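Long-range contact in SusD homolog (Bacteroides thetaiotaomicron VPI-5482, PDB 3IV0), which is a SusD-family protein of the outer membrane that probably binds glycans at the cell surface for uptake: residues Y80-W92 against A458-N470. Residues are numbered along the deposited sequence; the frame is centred on the assembly and turned at random.
Sequences YPDDARGGLIMQW and AWTWPIHRNALKN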
loop_
_atom_site.group_PDB
_atom_site.type_symbol
_atom_site.label_atom_id
_atom_site.label_comp_id
_atom_site.label_asym_id
_atom_site.label_seq_id
_atom_site.Cartn_x
_atom_site.Cartn_y
_atom_site.Cartn_z
ATOM N N TYR A 80 19.582 0.427 -14.246
ATOM C CA TYR A 80 18.646 -0.674 -14.487
ATOM C C TYR A 80 17.561 -0.221 -15.464
ATOM O O TYR A 80 16.394 -0.071 -15.100
ATOM C CB TYR A 80 18.004 -1.125 -13.181
ATOM C CG TYR A 80 18.944 -1.465 -12.058
ATOM C CD1 TYR A 80 19.613 -2.665 -12.009
ATOM C CD2 TYR A 80 19.146 -0.560 -11.009
ATOM C CE1 TYR A 80 20.450 -2.969 -10.951
ATOM C CE2 TYR A 80 19.974 -0.854 -9.968
ATOM C CZ TYR A 80 20.625 -2.069 -9.926
ATOM O OH TYR A 80 21.449 -2.359 -8.853
ATOM N N PRO A 81 17.922 0.042 -16.714
ATOM C CA PRO A 81 16.986 0.747 -17.572
ATOM C C PRO A 81 15.675 0.057 -17.920
ATOM O O PRO A 81 14.706 0.743 -18.183
ATOM C CB PRO A 81 17.774 0.969 -18.860
ATOM C CG PRO A 81 19.025 0.201 -18.745
ATOM C CD PRO A 81 19.261 -0.124 -17.329
ATOM N N ASP A 82 15.706 -1.275 -18.009
ATOM C CA ASP A 82 14.552 -2.016 -18.542
ATOM C C ASP A 82 13.993 -3.106 -17.622
ATOM O O ASP A 82 12.856 -3.611 -17.863
ATOM C CB ASP A 82 14.905 -2.645 -19.904
ATOM C CG ASP A 82 15.072 -1.635 -20.990
ATOM O OD1 ASP A 82 14.405 -0.579 -20.975
ATOM O OD2 ASP A 82 15.851 -1.902 -21.932
ATOM N N ASP A 83 14.728 -3.451 -16.569
ATOM C CA ASP A 83 14.448 -4.660 -15.807
ATOM C C ASP A 83 13.806 -4.405 -14.443
ATOM O O ASP A 83 13.390 -3.274 -14.138
ATOM C CB ASP A 83 15.677 -5.586 -15.748
ATOM C CG ASP A 83 16.725 -5.166 -14.732
ATOM O OD1 ASP A 83 16.443 -4.386 -13.791
ATOM O OD2 ASP A 83 17.853 -5.697 -14.858
ATOM N N ALA A 84 13.638 -5.458 -13.657
ATOM C CA ALA A 84 12.811 -5.386 -12.444
ATOM C C ALA A 84 13.458 -4.681 -11.274
ATOM O O ALA A 84 12.857 -4.630 -10.195
ATOM C CB ALA A 84 12.311 -6.801 -12.004
ATOM N N ARG A 85 14.673 -4.164 -11.439
ATOM C CA ARG A 85 15.294 -3.328 -10.417
ATOM C C ARG A 85 15.115 -1.854 -10.683
ATOM O O ARG A 85 15.558 -1.038 -9.884
ATOM C CB ARG A 85 16.786 -3.659 -10.240
ATOM C CG ARG A 85 17.071 -4.972 -9.561
ATOM C CD ARG A 85 17.055 -6.177 -10.493
ATOM N NE ARG A 85 17.924 -6.059 -11.658
ATOM C CZ ARG A 85 19.217 -6.349 -11.686
ATOM N NH1 ARG A 85 19.839 -6.823 -10.621
ATOM N NH2 ARG A 85 19.880 -6.209 -12.827
ATOM N N GLY A 86 14.480 -1.502 -11.792
ATOM C CA GLY A 86 14.234 -0.076 -12.032
ATOM C C GLY A 86 13.256 0.190 -13.130
ATOM O O GLY A 86 12.097 0.535 -12.880
ATOM N N GLY A 87 13.669 -0.030 -14.376
ATOM C CA GLY A 87 12.833 0.314 -15.504
ATOM C C GLY A 87 11.443 -0.252 -15.560
ATOM O O GLY A 87 10.512 0.403 -16.014
ATOM N N LEU A 88 11.283 -1.519 -15.214
ATOM C CA LEU A 88 9.943 -2.084 -15.213
ATOM C C LEU A 88 9.031 -1.366 -14.253
ATOM O O LEU A 88 7.852 -1.233 -14.501
ATOM C CB LEU A 88 9.937 -3.558 -14.841
ATOM C CG LEU A 88 10.398 -4.582 -15.845
ATOM C CD1 LEU A 88 10.254 -6.008 -15.254
ATOM C CD2 LEU A 88 9.636 -4.439 -17.139
ATOM N N ILE A 89 9.565 -0.962 -13.111
ATOM C CA ILE A 89 8.756 -0.301 -12.103
ATOM C C ILE A 89 8.308 1.075 -12.631
ATOM O O ILE A 89 7.297 1.612 -12.232
ATOM C CB ILE A 89 9.569 -0.184 -10.795
ATOM C CG1 ILE A 89 10.032 -1.553 -10.282
ATOM C CG2 ILE A 89 8.723 0.514 -9.723
ATOM C CD1 ILE A 89 11.041 -1.471 -9.151
HETATM N N MSE A 90 9.063 1.598 -13.591
HETATM C CA MSE A 90 8.759 2.882 -14.210
HETATM C C MSE A 90 7.767 2.808 -15.358
HETATM O O MSE A 90 7.539 3.782 -16.049
HETATM C CB MSE A 90 10.041 3.503 -14.732
HETATM C CG MSE A 90 11.004 3.837 -13.630
HETATM SE SE MSE A 90 12.839 4.171 -14.186
HETATM C CE MSE A 90 13.644 4.103 -12.385
ATOM N N GLN A 91 7.204 1.614 -15.550
ATOM C CA GLN A 91 6.208 1.349 -16.576
ATOM C C GLN A 91 4.859 1.073 -15.984
ATOM O O GLN A 91 4.686 0.140 -15.200
ATOM C CB GLN A 91 6.650 0.167 -17.444
ATOM C CG GLN A 91 7.898 0.498 -18.247
ATOM C CD GLN A 91 8.536 -0.686 -18.898
ATOM O OE1 GLN A 91 7.861 -1.505 -19.529
ATOM N NE2 GLN A 91 9.827 -0.815 -18.736
ATOM N N TRP A 92 3.887 1.880 -16.366
ATOM C CA TRP A 92 2.527 1.725 -15.870
ATOM C C TRP A 92 1.678 0.748 -16.665
ATOM O O TRP A 92 0.492 0.565 -16.388
ATOM C CB TRP A 92 1.839 3.099 -15.713
ATOM C CG TRP A 92 1.829 3.957 -16.924
ATOM C CD1 TRP A 92 1.729 3.547 -18.235
ATOM C CD2 TRP A 92 1.964 5.363 -16.945
ATOM N NE1 TRP A 92 1.749 4.638 -19.048
ATOM C CE2 TRP A 92 1.893 5.773 -18.299
ATOM C CE3 TRP A 92 2.095 6.338 -15.947
ATOM C CZ2 TRP A 92 2.007 7.094 -18.672
ATOM C CZ3 TRP A 92 2.203 7.674 -16.325
ATOM C CH2 TRP A 92 2.154 8.032 -17.681
ATOM N N ALA A 458 9.996 15.799 -7.757
ATOM C CA ALA A 458 11.004 14.826 -7.353
ATOM C C ALA A 458 10.475 13.692 -6.488
ATOM O O ALA A 458 11.226 12.778 -6.163
ATOM C CB ALA A 458 12.205 15.505 -6.648
ATOM N N TRP A 459 9.207 13.748 -6.087
ATOM C CA TRP A 459 8.575 12.617 -5.366
ATOM C C TRP A 459 8.051 11.542 -6.337
ATOM O O TRP A 459 7.694 10.458 -5.886
ATOM C CB TRP A 459 7.453 13.119 -4.461
ATOM C CG TRP A 459 6.359 13.793 -5.181
ATOM C CD1 TRP A 459 6.248 15.108 -5.419
ATOM C CD2 TRP A 459 5.175 13.191 -5.766
ATOM N NE1 TRP A 459 5.104 15.383 -6.113
ATOM C CE2 TRP A 459 4.419 14.215 -6.330
ATOM C CE3 TRP A 459 4.688 11.882 -5.855
ATOM C CZ2 TRP A 459 3.179 13.990 -6.978
ATOM C CZ3 TRP A 459 3.484 11.679 -6.447
ATOM C CH2 TRP A 459 2.764 12.701 -7.031
ATOM N N THR A 460 7.999 11.833 -7.638
ATOM C CA THR A 460 7.497 10.859 -8.621
ATOM C C THR A 460 8.605 9.919 -9.070
ATOM O O THR A 460 9.784 10.217 -8.893
ATOM C CB THR A 460 6.939 11.528 -9.870
ATOM O OG1 THR A 460 8.011 12.197 -10.574
ATOM C CG2 THR A 460 5.793 12.488 -9.503
ATOM N N TRP A 461 8.214 8.769 -9.628
ATOM C CA TRP A 461 9.091 7.921 -10.417
ATOM C C TRP A 461 9.292 8.496 -11.813
ATOM O O TRP A 461 8.389 9.062 -12.363
ATOM C CB TRP A 461 8.481 6.499 -10.537
ATOM C CG TRP A 461 8.637 5.686 -9.316
ATOM C CD1 TRP A 461 7.983 5.851 -8.140
ATOM C CD2 TRP A 461 9.574 4.609 -9.100
ATOM N NE1 TRP A 461 8.405 4.926 -7.230
ATOM C CE2 TRP A 461 9.388 4.151 -7.789
ATOM C CE3 TRP A 461 10.512 3.955 -9.920
ATOM C CZ2 TRP A 461 10.139 3.119 -7.247
ATOM C CZ3 TRP A 461 11.248 2.949 -9.400
ATOM C CH2 TRP A 461 11.072 2.534 -8.073
ATOM N N PRO A 462 10.489 8.275 -12.398
ATOM C CA PRO A 462 10.614 8.518 -13.813
ATOM C C PRO A 462 9.610 7.685 -14.587
ATOM O O PRO A 462 9.306 6.577 -14.159
ATOM C CB PRO A 462 12.047 8.059 -14.132
ATOM C CG PRO A 462 12.775 8.070 -12.795
ATOM C CD PRO A 462 11.715 7.725 -11.807
ATOM N N ILE A 463 9.147 8.213 -15.702
ATOM C CA ILE A 463 8.291 7.478 -16.636
ATOM C C ILE A 463 9.193 6.878 -17.715
ATOM O O ILE A 463 9.908 7.608 -18.401
ATOM C CB ILE A 463 7.247 8.396 -17.232
ATOM C CG1 ILE A 463 6.232 8.782 -16.145
ATOM C CG2 ILE A 463 6.506 7.720 -18.428
ATOM C CD1 ILE A 463 5.302 9.933 -16.529
ATOM N N HIS A 464 9.161 5.555 -17.849
ATOM C CA HIS A 464 9.964 4.859 -18.855
ATOM C C HIS A 464 9.542 5.233 -20.267
ATOM O O HIS A 464 8.383 5.461 -20.557
ATOM C CB HIS A 464 9.778 3.362 -18.624
ATOM C CG HIS A 464 10.761 2.494 -19.350
ATOM N ND1 HIS A 464 10.605 2.130 -20.672
ATOM C CD2 HIS A 464 11.914 1.932 -18.927
ATOM C CE1 HIS A 464 11.621 1.354 -21.019
ATOM N NE2 HIS A 464 12.428 1.215 -19.979
ATOM N N ARG A 465 10.517 5.267 -21.166
ATOM C CA ARG A 465 10.234 5.594 -22.574
ATOM C C ARG A 465 9.186 4.690 -23.216
ATOM O O ARG A 465 8.495 5.106 -24.131
ATOM C CB ARG A 465 11.528 5.559 -23.376
ATOM C CG ARG A 465 12.178 4.200 -23.387
ATOM N N ASN A 466 9.035 3.454 -22.762
ATOM C CA ASN A 466 8.022 2.589 -23.330
ATOM C C ASN A 466 6.630 3.205 -23.241
ATOM O O ASN A 466 5.749 2.955 -24.076
ATOM C CB ASN A 466 8.026 1.198 -22.672
ATOM C CG ASN A 466 9.317 0.388 -22.971
ATOM O OD1 ASN A 466 10.178 0.796 -23.776
ATOM N ND2 ASN A 466 9.471 -0.736 -22.273
ATOM N N ALA A 467 6.412 4.061 -22.245
ATOM C CA ALA A 467 5.123 4.715 -22.114
ATOM C C ALA A 467 4.864 5.678 -23.247
ATOM O O ALA A 467 3.718 5.888 -23.620
ATOM C CB ALA A 467 5.021 5.432 -20.750
ATOM N N LEU A 468 5.930 6.222 -23.832
ATOM C CA LEU A 468 5.824 7.159 -24.953
ATOM C C LEU A 468 5.578 6.480 -26.270
ATOM O O LEU A 468 5.061 7.104 -27.166
ATOM C CB LEU A 468 7.111 7.982 -25.100
ATOM C CG LEU A 468 7.607 8.654 -23.836
ATOM C CD1 LEU A 468 8.917 9.412 -24.068
ATOM C CD2 LEU A 468 6.532 9.585 -23.336
ATOM N N LYS A 469 6.005 5.230 -26.403
ATOM C CA LYS A 469 5.768 4.472 -27.610
ATOM C C LYS A 469 4.272 4.257 -27.609
ATOM O O LYS A 469 3.601 4.574 -28.566
ATOM C CB LYS A 469 6.477 3.114 -27.553
ATOM N N ASN A 470 3.767 3.776 -26.473
ATOM C CA ASN A 470 2.368 3.383 -26.330
ATOM C C ASN A 470 1.366 4.528 -26.458
ATOM O O ASN A 470 0.184 4.279 -26.697
ATOM C CB ASN A 470 2.152 2.669 -24.990
HETATM O O HOH W 1 1.596 4.819 -22.014
#
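Q91 brings its amide NE2 over one face of the H464 imidazole, 3.3 Å above the ring plane and over its centre, the amide tilted 41° to the ring, while P81 O and D82 OD1 lie at the ring's edge. NE2 of H464 donates to D82 OD1 at 2.8 Å, the oxygen in the ring plane, and more weakly to P81 O. W461 takes I89 CG2 over one face of its six-membered ring, a CH-pi contact 3.6 Å from the centroid, and M90 CG at the edge; R51 makes a cation-pi contact with the same indole. The contact ties the N-terminal SusD-like region, at the loop between helices 73-79 and 93-108, to the C-terminal SusD-family region, 366 residues on. At the turn leading into helix 466-470, H464 ND1 accepts a capping bond from N466 N at 2.9 Å. With CG anti to the backbone N (chi1 -167°), the ring reaches P81 and D82, while the backbone N of H464 donates nearly straight (174°) to M90 O. A leucine in place of H464 would probably leave the D82 carboxylate and N466 N without these hydrogen-bond partners, loosening the tie between the segments. Selenomethionine M90 runs extended past P462, its SE 4.0 Å from P462 CB. W92 meets I463 CD1 and A467 CB obliquely, and a water bridges W92 NE1 to A467 O.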